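Iron transport multicopper oxidase FET3 (Saccharomyces cerevisiae, PDB 1ZPU) oxidises ferrous to ferric iron at the yeast cell surface with dioxygen and four copper ions, feeding high-affinity iron uptake through the permease FTR1. Local coordinates at residues 45-50 against 88-93; 202-207 against 251-256. One frame throughout, in Å; residues are numbered along the deposited sequence.

Overall arrangement
Multicopper oxidases repeat one cupredoxin-like beta-sandwich along the chain, and the two contacts sample that plan in the first and second such ranges of Fet3p. From the N terminus, contact 1 comes first: strand 43-49 is rejoined by strand 88-94 at the outer side of a four-stranded sheet, closing a loop that includes H60 and H62, ligands of the copper cluster. Only after that loop has closed does contact 2 open, where strand 201-205 meets strand 250-256 within a five-stranded sheet of the second range. The two therefore follow in series, neither nested nor crossed, with centres about 37 Å apart and no touch between them.

Contact 1 of 2, residues 45-50 against 88-93; sequences QIYLTN and TMLYNF. With NAG (2-acetamido-2-deoxy-beta-D-glucopyranose), chain K.
T88 and L90 settle against T49 and Y47 along an antiparallel strand pair at the side of the first cupredoxin-like beta-sandwich, a worked case of how the two faces of a sheet can serve different ends. One face carries Q45, Y47, T49, T88, L90 and N92 beside a glycan; the other sends I46, L48, M89 and Y91 into the protein. Four backbone bonds knit the strands, in the hydrogen-bonded pairs I46 with Y91 and L48 with M89; I46 N reaches Y91 O at 2.9 Å.

L90 lies at the centre of the glycan-side face. With CG anti to the backbone N (chi1 172°), its CD1 methyl sits over the face of the Y47 ring, 3.7 Å from the centroid and 8° off the normal, a clear CH-pi contact. The other branch, CD2, faces O7 of the N-acetylglucosamine. T88 brings its CG2 methyl to the edge of the same ring, 4.1 Å from Y47 CD2, while its hydroxyl turns to the neighbouring threonine: T88 OG1 and T49 OG1 share a hydrogen bond. N495, just beyond this edge, takes the L90 N-H and returns its ND2 to T88 O.

On the buried face L48 CD1 approaches Y91 CE1 obliquely, and M89 CG lies over the rim of the Y91 ring. The Y91 hydroxyl is fixed by Q80 and by the backbone N of M59, close in sequence to the copper ligand H60.

Q45 and N92 run side by side with amide planes 82° apart. R43 holds N92 OD1, and N92 ND2 is bonded covalently to C1 of the sugar at 1.4 Å, with Q45 NE2 3.3 Å from that same C1.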
ATOM      1  N   GLN A  45       3.621 -19.025  -8.649  1.00 68.71           N
ATOM      2  CA  GLN A  45       3.159 -19.957  -7.620  1.00 68.55           C
ATOM      3  C   GLN A  45       4.048 -19.910  -6.373  1.00 68.74           C
ATOM      4  O   GLN A  45       5.133 -20.483  -6.359  1.00 68.79           O
ATOM      5  CB  GLN A  45       3.104 -21.373  -8.178  1.00 68.33           C
ATOM      6  CG  GLN A  45       2.232 -21.516  -9.419  1.00 68.06           C
ATOM      7  CD  GLN A  45       2.234 -22.932  -9.976  1.00 67.59           C
ATOM      8  OE1 GLN A  45       3.201 -23.664  -9.818  1.00 66.97           O
ATOM      9  NE2 GLN A  45       1.153 -23.316 -10.635  1.00 66.33           N
ATOM     10  N   ILE A  46       3.580 -19.226  -5.331  1.00 68.64           N
ATOM     11  CA  ILE A  46       4.329 -19.125  -4.086  1.00 68.58           C
ATOM     12  C   ILE A  46       3.724 -20.001  -2.993  1.00 68.77           C
ATOM     13  O   ILE A  46       2.563 -19.839  -2.622  1.00 68.98           O
ATOM     14  CB  ILE A  46       4.445 -17.655  -3.599  1.00 68.53           C
ATOM     15  CG1 ILE A  46       4.947 -16.772  -4.735  1.00 68.05           C
ATOM     16  CG2 ILE A  46       5.392 -17.554  -2.411  1.00 68.21           C
ATOM     17  CD1 ILE A  46       4.785 -15.346  -4.505  1.00 67.14           C
ATOM     18  N   TYR A  47       4.521 -20.944  -2.499  1.00 68.70           N
ATOM     19  CA  TYR A  47       4.174 -21.714  -1.320  1.00 68.64           C
ATOM     20  C   TYR A  47       4.690 -20.962  -0.113  1.00 68.71           C
ATOM     21  O   TYR A  47       5.886 -21.007   0.181  1.00 68.92           O
ATOM     22  CB  TYR A  47       4.838 -23.090  -1.354  1.00 68.35           C
ATOM     23  CG  TYR A  47       4.233 -24.019  -2.362  1.00 68.56           C
ATOM     24  CD1 TYR A  47       4.804 -24.172  -3.626  1.00 68.68           C
ATOM     25  CD2 TYR A  47       3.086 -24.755  -2.062  1.00 67.84           C
ATOM     26  CE1 TYR A  47       4.240 -25.039  -4.568  1.00 67.74           C
ATOM     27  CE2 TYR A  47       2.527 -25.610  -2.992  1.00 67.66           C
ATOM     28  CZ  TYR A  47       3.108 -25.749  -4.244  1.00 67.40           C
ATOM     29  OH  TYR A  47       2.553 -26.601  -5.173  1.00 68.15           O
ATOM     30  N   LEU A  48       3.804 -20.257   0.583  1.00 68.63           N
ATOM     31  CA  LEU A  48       4.203 -19.562   1.804  1.00 68.40           C
ATOM     32  C   LEU A  48       3.927 -20.455   3.004  1.00 68.59           C
ATOM     33  O   LEU A  48       2.815 -20.958   3.180  1.00 68.63           O
ATOM     34  CB  LEU A  48       3.474 -18.231   1.963  1.00 67.80           C
ATOM     35  CG  LEU A  48       4.190 -17.034   2.596  1.00 67.28           C
ATOM     36  CD1 LEU A  48       3.162 -16.009   3.031  1.00 67.17           C
ATOM     37  CD2 LEU A  48       5.083 -17.377   3.761  1.00 66.31           C
ATOM     38  N   THR A  49       4.951 -20.663   3.820  1.00 68.57           N
ATOM     39  CA  THR A  49       4.805 -21.437   5.035  1.00 68.61           C
ATOM     40  C   THR A  49       5.053 -20.559   6.242  1.00 68.64           C
ATOM     41  O   THR A  49       6.093 -19.935   6.365  1.00 68.64           O
ATOM     42  CB  THR A  49       5.768 -22.630   5.075  1.00 68.59           C
ATOM     43  OG1 THR A  49       5.596 -23.411   3.891  1.00 68.66           O
ATOM     44  CG2 THR A  49       5.498 -23.502   6.304  1.00 67.83           C
ATOM     45  N   ASN A  50       4.085 -20.534   7.142  1.00 68.80           N
ATOM     46  CA  ASN A  50       4.234 -19.837   8.404  1.00 68.87           C
ATOM     47  C   ASN A  50       5.114 -20.632   9.365  1.00 68.98           C
ATOM     48  O   ASN A  50       4.674 -21.621   9.950  1.00 68.97           O
ATOM     49  CB  ASN A  50       2.859 -19.592   9.037  1.00 68.86           C
ATOM     50  CG  ASN A  50       2.926 -18.665  10.227  1.00 68.85           C
ATOM     51  OD1 ASN A  50       4.010 -18.299  10.677  1.00 69.44           O
ATOM     52  ND2 ASN A  50       1.770 -18.266  10.735  1.00 68.12           N
ATOM     53  N   THR A  88       0.726 -23.961   5.280  1.00 69.03           N
ATOM     54  CA  THR A  88       1.295 -23.538   4.008  1.00 68.86           C
ATOM     55  C   THR A  88       0.176 -23.110   3.073  1.00 68.81           C
ATOM     56  O   THR A  88      -0.668 -23.921   2.708  1.00 68.90           O
ATOM     57  CB  THR A  88       2.058 -24.700   3.311  1.00 68.90           C
ATOM     58  OG1 THR A  88       3.099 -25.195   4.161  1.00 68.83           O
ATOM     59  CG2 THR A  88       2.657 -24.244   1.975  1.00 69.03           C
ATOM     60  N   MET A  89       0.174 -21.846   2.671  1.00 68.70           N
ATOM     61  CA  MET A  89      -0.770 -21.398   1.661  1.00 68.57           C
ATOM     62  C   MET A  89      -0.091 -21.271   0.294  1.00 68.69           C
ATOM     63  O   MET A  89       1.041 -20.792   0.193  1.00 68.66           O
ATOM     64  CB  MET A  89      -1.477 -20.112   2.100  1.00 68.46           C
ATOM     65  CG  MET A  89      -2.152 -19.326   0.974  1.00 68.53           C
ATOM     66  SD  MET A  89      -3.664 -18.423   1.388  1.00 67.94           S
ATOM     67  CE  MET A  89      -3.391 -17.948   3.075  1.00 68.71           C
ATOM     68  N   LEU A  90      -0.778 -21.742  -0.742  1.00 68.70           N
ATOM     69  CA  LEU A  90      -0.295 -21.605  -2.099  1.00 68.67           C
ATOM     70  C   LEU A  90      -0.970 -20.423  -2.767  1.00 68.74           C
ATOM     71  O   LEU A  90      -2.190 -20.391  -2.909  1.00 68.93           O
ATOM     72  CB  LEU A  90      -0.519 -22.890  -2.894  1.00 68.53           C
ATOM     73  CG  LEU A  90      -0.239 -22.839  -4.401  1.00 68.51           C
ATOM     74  CD1 LEU A  90       1.221 -22.483  -4.730  1.00 68.27           C
ATOM     75  CD2 LEU A  90      -0.631 -24.146  -5.032  1.00 67.85           C
ATOM     76  N   TYR A  91      -0.160 -19.444  -3.151  1.00 68.82           N
ATOM     77  CA  TYR A  91      -0.619 -18.306  -3.933  1.00 68.79           C
ATOM     78  C   TYR A  91      -0.336 -18.616  -5.400  1.00 68.92           C
ATOM     79  O   TYR A  91       0.816 -18.710  -5.806  1.00 69.11           O
ATOM     80  CB  TYR A  91       0.083 -17.016  -3.468  1.00 68.58           C
ATOM     81  CG  TYR A  91      -0.366 -16.537  -2.097  1.00 68.30           C
ATOM     82  CD1 TYR A  91       0.362 -16.845  -0.950  1.00 68.31           C
ATOM     83  CD2 TYR A  91      -1.532 -15.786  -1.947  1.00 68.41           C
ATOM     84  CE1 TYR A  91      -0.057 -16.414   0.322  1.00 68.18           C
ATOM     85  CE2 TYR A  91      -1.960 -15.343  -0.686  1.00 68.43           C
ATOM     86  CZ  TYR A  91      -1.221 -15.663   0.446  1.00 68.73           C
ATOM     87  OH  TYR A  91      -1.651 -15.224   1.689  1.00 68.42           O
ATOM     88  N   ASN A  92      -1.396 -18.787  -6.182  1.00 68.86           N
ATOM     89  CA  ASN A  92      -1.291 -19.281  -7.542  1.00 68.84           C
ATOM     90  C   ASN A  92      -2.092 -18.373  -8.445  1.00 68.88           C
ATOM     91  O   ASN A  92      -3.316 -18.409  -8.436  1.00 69.10           O
ATOM     92  CB  ASN A  92      -1.839 -20.704  -7.585  1.00 69.14           C
ATOM     93  CG  ASN A  92      -1.563 -21.422  -8.893  1.00 69.20           C
ATOM     94  OD1 ASN A  92      -1.228 -20.803  -9.913  1.00 69.59           O
ATOM     95  ND2 ASN A  92      -1.691 -22.753  -8.854  1.00 68.63           N
ATOM     96  N   PHE A  93      -1.396 -17.544  -9.212  1.00 68.91           N
ATOM     97  CA  PHE A  93      -2.050 -16.524 -10.028  1.00 68.80           C
ATOM     98  C   PHE A  93      -1.248 -16.177 -11.267  1.00 68.94           C
ATOM     99  O   PHE A  93      -0.038 -16.367 -11.306  1.00 68.94           O
ATOM    100  CB  PHE A  93      -2.333 -15.262  -9.205  1.00 68.47           C
ATOM    101  CG  PHE A  93      -1.100 -14.582  -8.671  1.00 68.32           C
ATOM    102  CD1 PHE A  93      -0.499 -13.545  -9.372  1.00 68.62           C
ATOM    103  CD2 PHE A  93      -0.553 -14.959  -7.456  1.00 68.13           C
ATOM    104  CE1 PHE A  93       0.641 -12.899  -8.874  1.00 68.41           C
ATOM    105  CE2 PHE A  93       0.589 -14.318  -6.957  1.00 68.59           C
ATOM    106  CZ  PHE A  93       1.183 -13.288  -7.666  1.00 67.93           C
TER
HETATM  107  C1  NAG K   1      -2.130 -23.388 -10.070  1.00 68.79           C
HETATM  108  C2  NAG K   1      -2.549 -24.843  -9.838  1.00 68.67           C
HETATM  109  C3  NAG K   1      -2.740 -25.525 -11.185  1.00 70.09           C
HETATM  110  C4  NAG K   1      -3.772 -24.750 -11.993  1.00 70.85           C
HETATM  111  C5  NAG K   1      -3.576 -23.230 -11.955  1.00 70.41           C
HETATM  112  C6  NAG K   1      -4.846 -22.519 -12.422  1.00 70.57           C
HETATM  113  C7  NAG K   1      -0.510 -26.090  -9.019  1.00 66.05           C
HETATM  114  C8  NAG K   1      -0.226 -27.178 -10.029  1.00 67.15           C
HETATM  115  N2  NAG K   1      -1.751 -25.629  -8.894  1.00 66.63           N
HETATM  116  O3  NAG K   1      -3.225 -26.841 -10.989  1.00 71.15           O
HETATM  117  O4  NAG K   1      -3.742 -25.218 -13.323  1.00 72.52           O
HETATM  118  O5  NAG K   1      -3.248 -22.751 -10.657  1.00 69.54           O
HETATM  119  O6  NAG K   1      -5.991 -23.206 -11.953  1.00 70.35           O
HETATM  120  O7  NAG K   1       0.389 -25.672  -8.298  1.00 64.95           O

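Contact 2 of 2, residues 202-207 against 251-256; sequences YFWIED and AIMQKF. With NAG (2-acetamido-2-deoxy-beta-D-glucopyranose), chain L.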
ATOM      1  N   TYR A 202      10.667  12.501   0.952  1.00 68.78           N
ATOM      2  CA  TYR A 202      11.112  13.258  -0.203  1.00 68.56           C
ATOM      3  C   TYR A 202      12.353  12.571  -0.721  1.00 68.59           C
ATOM      4  O   TYR A 202      13.174  12.069   0.061  1.00 68.87           O
ATOM      5  CB  TYR A 202      11.444  14.699   0.145  1.00 68.31           C
ATOM      6  CG  TYR A 202      10.331  15.465   0.781  1.00 68.21           C
ATOM      7  CD1 TYR A 202      10.172  15.447   2.162  1.00 68.14           C
ATOM      8  CD2 TYR A 202       9.446  16.231   0.012  1.00 67.62           C
ATOM      9  CE1 TYR A 202       9.163  16.156   2.771  1.00 68.88           C
ATOM     10  CE2 TYR A 202       8.422  16.956   0.610  1.00 67.59           C
ATOM     11  CZ  TYR A 202       8.287  16.911   1.997  1.00 69.12           C
ATOM     12  OH  TYR A 202       7.283  17.601   2.649  1.00 69.54           O
ATOM     13  N   PHE A 203      12.491  12.535  -2.037  1.00 68.40           N
ATOM     14  CA  PHE A 203      13.624  11.887  -2.646  1.00 68.34           C
ATOM     15  C   PHE A 203      14.205  12.748  -3.744  1.00 68.66           C
ATOM     16  O   PHE A 203      13.458  13.281  -4.574  1.00 69.07           O
ATOM     17  CB  PHE A 203      13.210  10.548  -3.234  1.00 67.83           C
ATOM     18  CG  PHE A 203      14.329   9.816  -3.894  1.00 67.54           C
ATOM     19  CD1 PHE A 203      15.140   8.962  -3.156  1.00 67.07           C
ATOM     20  CD2 PHE A 203      14.584   9.988  -5.257  1.00 66.83           C
ATOM     21  CE1 PHE A 203      16.177   8.279  -3.761  1.00 67.42           C
ATOM     22  CE2 PHE A 203      15.616   9.323  -5.872  1.00 66.53           C
ATOM     23  CZ  PHE A 203      16.425   8.471  -5.127  1.00 67.84           C
ATOM     24  N   TRP A 204      15.534  12.864  -3.761  1.00 68.61           N
ATOM     25  CA  TRP A 204      16.229  13.562  -4.838  1.00 68.60           C
ATOM     26  C   TRP A 204      17.703  13.190  -4.951  1.00 68.76           C
ATOM     27  O   TRP A 204      18.296  12.663  -4.004  1.00 68.84           O
ATOM     28  CB  TRP A 204      16.077  15.079  -4.706  1.00 67.86           C
ATOM     29  CG  TRP A 204      16.845  15.732  -3.586  1.00 67.31           C
ATOM     30  CD1 TRP A 204      18.050  16.352  -3.682  1.00 67.12           C
ATOM     31  CD2 TRP A 204      16.434  15.866  -2.212  1.00 67.60           C
ATOM     32  NE1 TRP A 204      18.425  16.870  -2.460  1.00 67.52           N
ATOM     33  CE2 TRP A 204      17.451  16.586  -1.540  1.00 67.36           C
ATOM     34  CE3 TRP A 204      15.308  15.447  -1.484  1.00 67.55           C
ATOM     35  CZ2 TRP A 204      17.377  16.901  -0.181  1.00 67.13           C
ATOM     36  CZ3 TRP A 204      15.236  15.754  -0.128  1.00 67.57           C
ATOM     37  CH2 TRP A 204      16.269  16.475   0.509  1.00 67.65           C
ATOM     38  N   ILE A 205      18.277  13.489  -6.117  1.00 68.72           N
ATOM     39  CA  ILE A 205      19.668  13.201  -6.414  1.00 68.45           C
ATOM     40  C   ILE A 205      20.364  14.527  -6.711  1.00 68.78           C
ATOM     41  O   ILE A 205      19.961  15.248  -7.618  1.00 69.02           O
ATOM     42  CB  ILE A 205      19.780  12.257  -7.629  1.00 68.06           C
ATOM     43  CG1 ILE A 205      18.974  10.983  -7.382  1.00 67.51           C
ATOM     44  CG2 ILE A 205      21.221  11.920  -7.931  1.00 67.42           C
ATOM     45  CD1 ILE A 205      18.803  10.114  -8.612  1.00 67.68           C
ATOM     46  N   GLU A 206      21.394  14.847  -5.931  1.00 68.86           N
ATOM     47  CA  GLU A 206      22.194  16.048  -6.134  1.00 69.05           C
ATOM     48  C   GLU A 206      22.602  16.185  -7.591  1.00 69.17           C
ATOM     49  O   GLU A 206      23.132  15.234  -8.177  1.00 68.88           O
ATOM     50  CB  GLU A 206      23.429  16.013  -5.238  1.00 69.09           C
ATOM     51  CG  GLU A 206      24.347  17.191  -5.395  1.00 68.68           C
ATOM     52  CD  GLU A 206      25.659  17.022  -4.652  1.00 69.42           C
ATOM     53  OE1 GLU A 206      26.539  17.896  -4.815  1.00 71.55           O
ATOM     54  OE2 GLU A 206      25.825  16.023  -3.922  1.00 69.02           O
ATOM     55  N   ASP A 207      22.307  17.361  -8.163  1.00 69.41           N
ATOM     56  CA  ASP A 207      22.671  17.734  -9.541  1.00 69.57           C
ATOM     57  C   ASP A 207      22.217  16.789 -10.652  1.00 69.43           C
ATOM     58  O   ASP A 207      22.800  16.797 -11.735  1.00 69.54           O
ATOM     59  CB  ASP A 207      24.177  17.958  -9.659  1.00 69.82           C
ATOM     60  CG  ASP A 207      24.597  19.278  -9.097  1.00 71.14           C
ATOM     61  OD1 ASP A 207      25.326  19.299  -8.067  1.00 72.44           O
ATOM     62  OD2 ASP A 207      24.169  20.298  -9.682  1.00 72.59           O
ATOM     63  N   ALA A 251      25.308  13.008  -4.045  1.00 68.66           N
ATOM     64  CA  ALA A 251      24.495  12.522  -2.942  1.00 68.88           C
ATOM     65  C   ALA A 251      23.113  12.072  -3.417  1.00 69.08           C
ATOM     66  O   ALA A 251      22.436  12.804  -4.151  1.00 69.41           O
ATOM     67  CB  ALA A 251      24.361  13.602  -1.908  1.00 68.77           C
ATOM     68  N   ILE A 252      22.721  10.857  -3.030  1.00 68.97           N
ATOM     69  CA  ILE A 252      21.348  10.370  -3.178  1.00 68.78           C
ATOM     70  C   ILE A 252      20.674  10.664  -1.842  1.00 69.06           C
ATOM     71  O   ILE A 252      21.109  10.192  -0.797  1.00 69.19           O
ATOM     72  CB  ILE A 252      21.294   8.844  -3.456  1.00 68.82           C
ATOM     73  CG1 ILE A 252      22.034   8.479  -4.738  1.00 67.46           C
ATOM     74  CG2 ILE A 252      19.842   8.347  -3.515  1.00 69.04           C
ATOM     75  CD1 ILE A 252      22.348   7.009  -4.832  1.00 65.98           C
ATOM     76  N   MET A 253      19.615  11.455  -1.878  1.00 69.36           N
ATOM     77  CA  MET A 253      19.061  12.038  -0.668  1.00 69.35           C
ATOM     78  C   MET A 253      17.629  11.594  -0.404  1.00 69.20           C
ATOM     79  O   MET A 253      16.779  11.663  -1.286  1.00 69.30           O
ATOM     80  CB  MET A 253      19.115  13.551  -0.810  1.00 69.09           C
ATOM     81  CG  MET A 253      19.279  14.273   0.506  1.00 70.63           C
ATOM     82  SD  MET A 253      20.952  14.254   1.172  1.00 69.92           S
ATOM     83  CE  MET A 253      21.826  13.605  -0.221  1.00 70.11           C
ATOM     84  N   GLN A 254      17.375  11.126   0.809  1.00 69.15           N
ATOM     85  CA  GLN A 254      16.006  10.857   1.256  1.00 69.38           C
ATOM     86  C   GLN A 254      15.694  11.613   2.569  1.00 69.27           C
ATOM     87  O   GLN A 254      16.548  11.727   3.461  1.00 69.13           O
ATOM     88  CB  GLN A 254      15.709   9.339   1.320  1.00 68.95           C
ATOM     89  CG  GLN A 254      16.299   8.601   2.457  1.00 69.22           C
ATOM     90  CD  GLN A 254      16.344   7.076   2.244  1.00 70.41           C
ATOM     91  OE1 GLN A 254      17.417   6.507   2.053  1.00 72.41           O
ATOM     92  NE2 GLN A 254      15.190   6.412   2.322  1.00 71.30           N
ATOM     93  N   LYS A 255      14.481  12.149   2.670  1.00 69.11           N
ATOM     94  CA  LYS A 255      14.129  13.006   3.801  1.00 69.25           C
ATOM     95  C   LYS A 255      12.761  12.638   4.363  1.00 69.15           C
ATOM     96  O   LYS A 255      11.835  12.381   3.591  1.00 69.18           O
ATOM     97  CB  LYS A 255      14.132  14.468   3.335  1.00 69.28           C
ATOM     98  CG  LYS A 255      14.077  15.489   4.442  1.00 69.19           C
ATOM     99  CD  LYS A 255      13.972  16.894   3.881  1.00 69.44           C
ATOM    100  CE  LYS A 255      14.326  17.949   4.918  1.00 69.34           C
ATOM    101  NZ  LYS A 255      13.959  17.543   6.310  1.00 70.27           N
ATOM    102  N   PHE A 256      12.646  12.602   5.693  1.00 69.00           N
ATOM    103  CA  PHE A 256      11.370  12.373   6.368  1.00 69.14           C
ATOM    104  C   PHE A 256      10.374  13.466   5.994  1.00 69.46           C
ATOM    105  O   PHE A 256      10.755  14.635   5.826  1.00 70.01           O
ATOM    106  CB  PHE A 256      11.554  12.499   7.875  1.00 69.27           C
ATOM    107  CG  PHE A 256      11.792  11.212   8.601  1.00 69.11           C
ATOM    108  CD1 PHE A 256      13.082  10.792   8.886  1.00 68.87           C
ATOM    109  CD2 PHE A 256      10.720  10.474   9.094  1.00 69.45           C
ATOM    110  CE1 PHE A 256      13.295   9.632   9.586  1.00 69.78           C
ATOM    111  CE2 PHE A 256      10.917   9.309   9.807  1.00 68.73           C
ATOM    112  CZ  PHE A 256      12.204   8.876  10.052  1.00 69.29           C
TER
HETATM  113  C1  NAG L   1      17.874  18.275   6.261  1.00 67.22           C
HETATM  114  C2  NAG L   1      18.815  19.189   7.037  1.00 66.60           C
HETATM  115  C3  NAG L   1      18.376  20.659   7.059  1.00 67.08           C
HETATM  116  C4  NAG L   1      18.201  21.201   5.659  1.00 66.85           C
HETATM  117  C5  NAG L   1      17.182  20.272   5.001  1.00 67.13           C
HETATM  118  C6  NAG L   1      16.922  20.686   3.556  1.00 66.21           C
HETATM  119  C7  NAG L   1      20.155  18.611   8.991  1.00 69.37           C
HETATM  120  C8  NAG L   1      21.388  18.410   8.154  1.00 70.24           C
HETATM  121  N2  NAG L   1      18.962  18.703   8.384  1.00 67.71           N
HETATM  122  O3  NAG L   1      19.349  21.473   7.672  1.00 67.33           O
HETATM  123  O4  NAG L   1      17.772  22.546   5.777  1.00 69.15           O
HETATM  124  O5  NAG L   1      17.615  18.901   5.012  1.00 67.83           O
HETATM  125  O6  NAG L   1      18.077  20.428   2.791  1.00 64.84           O
HETATM  126  O7  NAG L   1      20.289  18.689  10.212  1.00 68.60           O
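Two neighbouring strands inside the five-stranded sheet of the second cupredoxin-like range form this contact and illustrate how a large aromatic can be laid flat across the strand beside it. W204 and M253 are a hydrogen-bonded antiparallel pair; the bond from M253 N to W204 O is 2.8 Å long. The W204 indole reaches over the pair because its CG stands between the backbone N and the carbonyl carbon (chi1 72°). M253 CB then lies over the indole face, 3.7 Å from the centroid of the five-membered ring, with CG following above the rim of the six-membered ring, 3.3 Å from W204 CZ2. The bent methionine chain carries SD into an oblique Met-aromatic contact, 5.4 Å from the six-membered centroid. K255 adds CB at the indole edge, 3.9 Å from W204 CZ3, and its CE passes close to O5 of a neighbouring N-acetylglucosamine. N288 accepts the W204 NE1 hydrogen.

On the opposite face, I252 CG2 packs against F203 CE1 at 3.7 Å, and L137 and L139 of strand 133-142 meet the same phenyl ring from the facing sheet. Where strand 201-205 ends, E206 continues the pairing: E206 N bonds to A251 O, while its extended side chain returns OE2 to A251 N at 3.1 Å. Two sheets packed face to face, here through F203 and its leucine neighbours, form a cupredoxin-like beta-sandwich.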